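Local structure of putative lipoprotein (3OQQ) at residues 317-320 with 321-325; 136-139 with 140-144. The protein is of unknown function but is a putative, calcium-binding lipoprotein of Bacteroides ovatus, probably located outside the cell. One frame throughout, in Å; residues are numbered along the deposited sequence.

Contact 1: residues 317-320 with 321-325; sequences DAQL and AAFRE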
# COMPACT_ATOMS: atom_id res chain seq x y z
N ASP A 317 24.67 2.67 1.01
CA ASP A 317 23.86 3.59 1.79
C ASP A 317 22.67 4.03 0.97
O ASP A 317 21.58 4.18 1.52
CB ASP A 317 24.69 4.81 2.23
CG ASP A 317 25.76 4.50 3.26
OD1 ASP A 317 25.42 3.94 4.32
OD2 ASP A 317 26.94 4.85 3.02
N ALA A 318 22.87 4.18 -0.36
CA ALA A 318 21.83 4.56 -1.32
C ALA A 318 20.80 3.45 -1.47
O ALA A 318 19.61 3.75 -1.60
CB ALA A 318 22.46 4.87 -2.67
N GLN A 319 21.25 2.17 -1.46
CA GLN A 319 20.40 0.99 -1.59
C GLN A 319 19.47 0.83 -0.38
O GLN A 319 18.26 0.61 -0.54
CB GLN A 319 21.28 -0.26 -1.74
CG GLN A 319 20.48 -1.56 -1.93
CD GLN A 319 21.35 -2.78 -2.04
OE1 GLN A 319 22.44 -2.84 -1.47
NE2 GLN A 319 20.85 -3.81 -2.70
N LEU A 320 20.05 0.90 0.83
CA LEU A 320 19.34 0.76 2.09
C LEU A 320 18.30 1.89 2.22
O LEU A 320 17.17 1.64 2.65
CB LEU A 320 20.34 0.74 3.26
CG LEU A 320 19.78 0.71 4.70
CD1 LEU A 320 18.93 -0.56 4.97
CD2 LEU A 320 20.92 0.82 5.72
N ALA A 321 18.68 3.10 1.78
CA ALA A 321 17.79 4.26 1.80
C ALA A 321 16.63 4.05 0.80
O ALA A 321 15.50 4.38 1.12
CB ALA A 321 18.58 5.52 1.47
N ALA A 322 16.92 3.47 -0.39
CA ALA A 322 15.90 3.18 -1.42
C ALA A 322 14.83 2.20 -0.91
O ALA A 322 13.65 2.43 -1.15
CB ALA A 322 16.57 2.61 -2.65
N PHE A 323 15.24 1.13 -0.19
CA PHE A 323 14.28 0.18 0.42
C PHE A 323 13.50 0.86 1.54
O PHE A 323 12.29 0.70 1.62
CB PHE A 323 14.97 -1.08 0.96
CG PHE A 323 15.24 -2.12 -0.10
CD1 PHE A 323 14.29 -3.08 -0.41
CD2 PHE A 323 16.46 -2.15 -0.78
CE1 PHE A 323 14.54 -4.04 -1.39
CE2 PHE A 323 16.71 -3.11 -1.76
CZ PHE A 323 15.73 -4.03 -2.08
N ARG A 324 14.20 1.64 2.38
CA ARG A 324 13.58 2.31 3.54
C ARG A 324 12.57 3.39 3.15
O ARG A 324 11.48 3.43 3.73
CB ARG A 324 14.65 2.93 4.44
CG ARG A 324 15.27 1.95 5.43
CD ARG A 324 16.27 2.69 6.30
NE ARG A 324 17.04 1.77 7.13
CZ ARG A 324 18.16 2.08 7.75
NH1 ARG A 324 18.67 3.30 7.65
NH2 ARG A 324 18.79 1.18 8.49
N GLU A 325 12.93 4.24 2.17
CA GLU A 325 12.11 5.34 1.68
C GLU A 325 10.81 4.86 1.03
O GLU A 325 9.88 5.65 0.92
CB GLU A 325 12.91 6.21 0.69
CG GLU A 325 13.80 7.22 1.39
CD GLU A 325 13.04 8.39 1.97
OE1 GLU A 325 12.74 9.35 1.22
OE2 GLU A 325 12.69 8.32 3.18
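Leu320 and Arg324, one helical turn apart, meet through a methyl group and a guanidinium. Leu320 CD2 sits 3.5 Å from Arg324 NH2, over one face of the flat group and shifted toward its rim. Leu320 CD1 lies 3.7 Å from Arg324 NE, so both branches of the leucine touch the charged end. Two torsions bring them together. Leu320 has CG anti to its backbone N (chi1 175°), while the arginine turns CG beside its own N and then runs extended to NE. Arg324 CG also passes 3.4 Å from Leu320 O, the acceptor of its own backbone N-H.

The second pair is Gln319 and Phe323. They lie alongside each other and point the same way, with amide and ring planes 51° apart. Gln319 CG is 4.1 Å from Phe323 CE2. The ring also turns an edge to the backbone: Phe323 CD2 is 3.3 Å from Gln319 O, near the ring plane.

Behind these side chains stand four i to i+4 hydrogen bonds of helix 314-328. The one from Phe323 N to Gln319 O measures 3.1 Å and is the straightest, at 160°. Arg324 N to Leu320 O is 3.0 Å.

Strands and loops around the helix hold the polar ends. Arg324 NE forms a salt bridge with Glu160 OE2 on strand 150-161, and Gln319 NE2 bonds to the carbonyls of Tyr204, in a loop, and Lys308. Phe323 packs on Val158 and Leu176, from strands 150-161 and 173-184.

Gln319 and Phe323 are thus buried against these neighbours, while Asp317 is exposed. The buried Gln319 has its amide nitrogen satisfied by two backbone oxygens. Leu320 CD2 covers part of one guanidinium face, and the ion pair with Glu160 probably holds that group in place.

Contact 2: residues 136-139 with 140-144; sequences PIQL and DSWYD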
# COMPACT_ATOMS: atom_id res chain seq x y z
N PRO A 136 -9.47 11.92 -18.08
CA PRO A 136 -9.47 13.30 -17.57
C PRO A 136 -10.87 13.89 -17.29
O PRO A 136 -10.95 15.09 -17.07
CB PRO A 136 -8.76 14.06 -18.70
CG PRO A 136 -9.19 13.35 -19.93
CD PRO A 136 -9.27 11.90 -19.55
N ILE A 137 -11.93 13.07 -17.23
CA ILE A 137 -13.29 13.52 -16.94
C ILE A 137 -13.61 13.31 -15.45
O ILE A 137 -13.26 12.26 -14.88
CB ILE A 137 -14.34 12.83 -17.85
CG1 ILE A 137 -14.04 13.12 -19.34
CG2 ILE A 137 -15.80 13.26 -17.48
CD1 ILE A 137 -14.75 12.21 -20.30
N GLN A 138 -14.28 14.29 -14.84
CA GLN A 138 -14.69 14.28 -13.43
C GLN A 138 -15.81 15.27 -13.17
O GLN A 138 -15.86 16.31 -13.82
CB GLN A 138 -13.51 14.64 -12.53
CG GLN A 138 -13.50 13.88 -11.20
CD GLN A 138 -12.20 14.08 -10.43
OE1 GLN A 138 -11.50 15.08 -10.58
NE2 GLN A 138 -11.91 13.18 -9.51
N LEU A 139 -16.68 14.97 -12.19
CA LEU A 139 -17.72 15.92 -11.80
C LEU A 139 -17.04 17.16 -11.19
O LEU A 139 -15.99 17.01 -10.56
CB LEU A 139 -18.68 15.28 -10.77
CG LEU A 139 -19.65 14.22 -11.29
CD1 LEU A 139 -20.15 13.32 -10.16
CD2 LEU A 139 -20.83 14.87 -12.03
N ASP A 140 -17.63 18.37 -11.35
CA ASP A 140 -17.09 19.59 -10.72
C ASP A 140 -16.95 19.32 -9.22
O ASP A 140 -15.87 19.52 -8.67
CB ASP A 140 -17.96 20.84 -10.99
CG ASP A 140 -17.76 21.47 -12.35
OD1 ASP A 140 -16.58 21.53 -12.81
OD2 ASP A 140 -18.76 21.95 -12.94
N SER A 141 -18.00 18.73 -8.60
CA SER A 141 -17.91 18.29 -7.20
C SER A 141 -17.34 16.88 -7.30
O SER A 141 -18.09 15.90 -7.35
CB SER A 141 -19.26 18.35 -6.50
OG SER A 141 -19.78 19.67 -6.55
N TRP A 142 -16.01 16.81 -7.47
CA TRP A 142 -15.30 15.56 -7.71
C TRP A 142 -15.56 14.50 -6.63
O TRP A 142 -15.53 13.33 -6.93
CB TRP A 142 -13.80 15.80 -7.91
CG TRP A 142 -13.10 16.40 -6.73
CD1 TRP A 142 -12.80 17.72 -6.53
CD2 TRP A 142 -12.48 15.68 -5.64
NE1 TRP A 142 -12.04 17.86 -5.39
CE2 TRP A 142 -11.84 16.63 -4.82
CE3 TRP A 142 -12.41 14.31 -5.29
CZ2 TRP A 142 -11.15 16.27 -3.66
CZ3 TRP A 142 -11.74 13.95 -4.13
CH2 TRP A 142 -11.14 14.93 -3.31
N TYR A 143 -15.89 14.92 -5.41
CA TYR A 143 -16.15 13.97 -4.32
C TYR A 143 -17.62 13.46 -4.36
O TYR A 143 -18.04 12.77 -3.45
CB TYR A 143 -15.78 14.57 -2.96
CG TYR A 143 -15.96 16.07 -2.89
CD1 TYR A 143 -17.23 16.64 -2.94
CD2 TYR A 143 -14.87 16.92 -2.77
CE1 TYR A 143 -17.41 18.02 -2.85
CE2 TYR A 143 -15.04 18.30 -2.67
CZ TYR A 143 -16.31 18.85 -2.72
OH TYR A 143 -16.47 20.21 -2.67
N ASP A 144 -18.35 13.75 -5.44
CA ASP A 144 -19.68 13.24 -5.74
C ASP A 144 -19.52 11.92 -6.56
O ASP A 144 -20.48 11.20 -6.80
CB ASP A 144 -20.53 14.28 -6.49
CG ASP A 144 -21.41 15.12 -5.58
OD1 ASP A 144 -21.69 14.68 -4.44
OD2 ASP A 144 -21.88 16.17 -6.02
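Between Leu139 and Trp142 the chain bends through an inverse gamma turn centred on Ser141. In that turn Trp142 N makes a weak bond to Asp140 O. Leu139 O also comes within 3.1 Å of Trp142 N, but the angle is too poor for a hydrogen bond. A 3-10 segment, 142-144, follows directly.

Side chains carry the contact across the bend. The amide of Gln138 lies against the first carbon of the tryptophan: Gln138 CD is 3.4 Å from Trp142 CB, and both Gln138 OE1 and Gln138 NE2 are 3.6 Å from that same carbon. The two side chains run side by side, with amide and indole planes 31° apart. Trp142 places CG between its backbone N and carbonyl carbon (chi1 62°), which carries the indole away from the preceding segment. One indole face has Tyr143 CD2 over its centre, and the ring of Phe93 meets the indole at about 90°.

Leu139 reaches the end of the turn. Its CD1 touches Asp144 CB at 3.8 Å, and the two side chains cross at about a right angle. Leu139 CB also rests 3.5 Å from Ser141 O. That oxygen accepts a hydrogen bond from Asp144 N, at 2.9 Å, which closes the 3-10 turn.

Both ends of the Gln138 amide are used: NE2 bonds to Thr383 O and OE1 to Ser382 OG. With alanine in place of this glutamine, Thr383 O and Ser382 OG would probably lose their amide partner, and a gap would be likely to open beside Trp142 CB.

These two bonds, one at each end of the amide, probably fix its rotation and keep it against Trp142 CB. They tie the loop between strands 122-131 and 150-161 to Ser382 and Thr383.

Overall arrangement
Contacts 1 and 2 are separate sites on one chain. Their centres are 37 Å apart and their nearest atoms about 23 Å, so they do not touch. Strand 150-161 relates them: the loop of contact 2 leads toward it, and the helix of contact 1 packs on its side chains. Contact 1 is partly buried, its centre about 18 Å from the centre of the chain. Contact 2 is a surface contact, its centre about 24 Å from that point. The Leu139 side chain is about 8 Å from a calcium ion. Asp146 and Asp149, just after residues 140-144, bind calcium. The Trp142 side chain is about 6 Å from a bound triethylene glycol, probably from the crystallisation liquor.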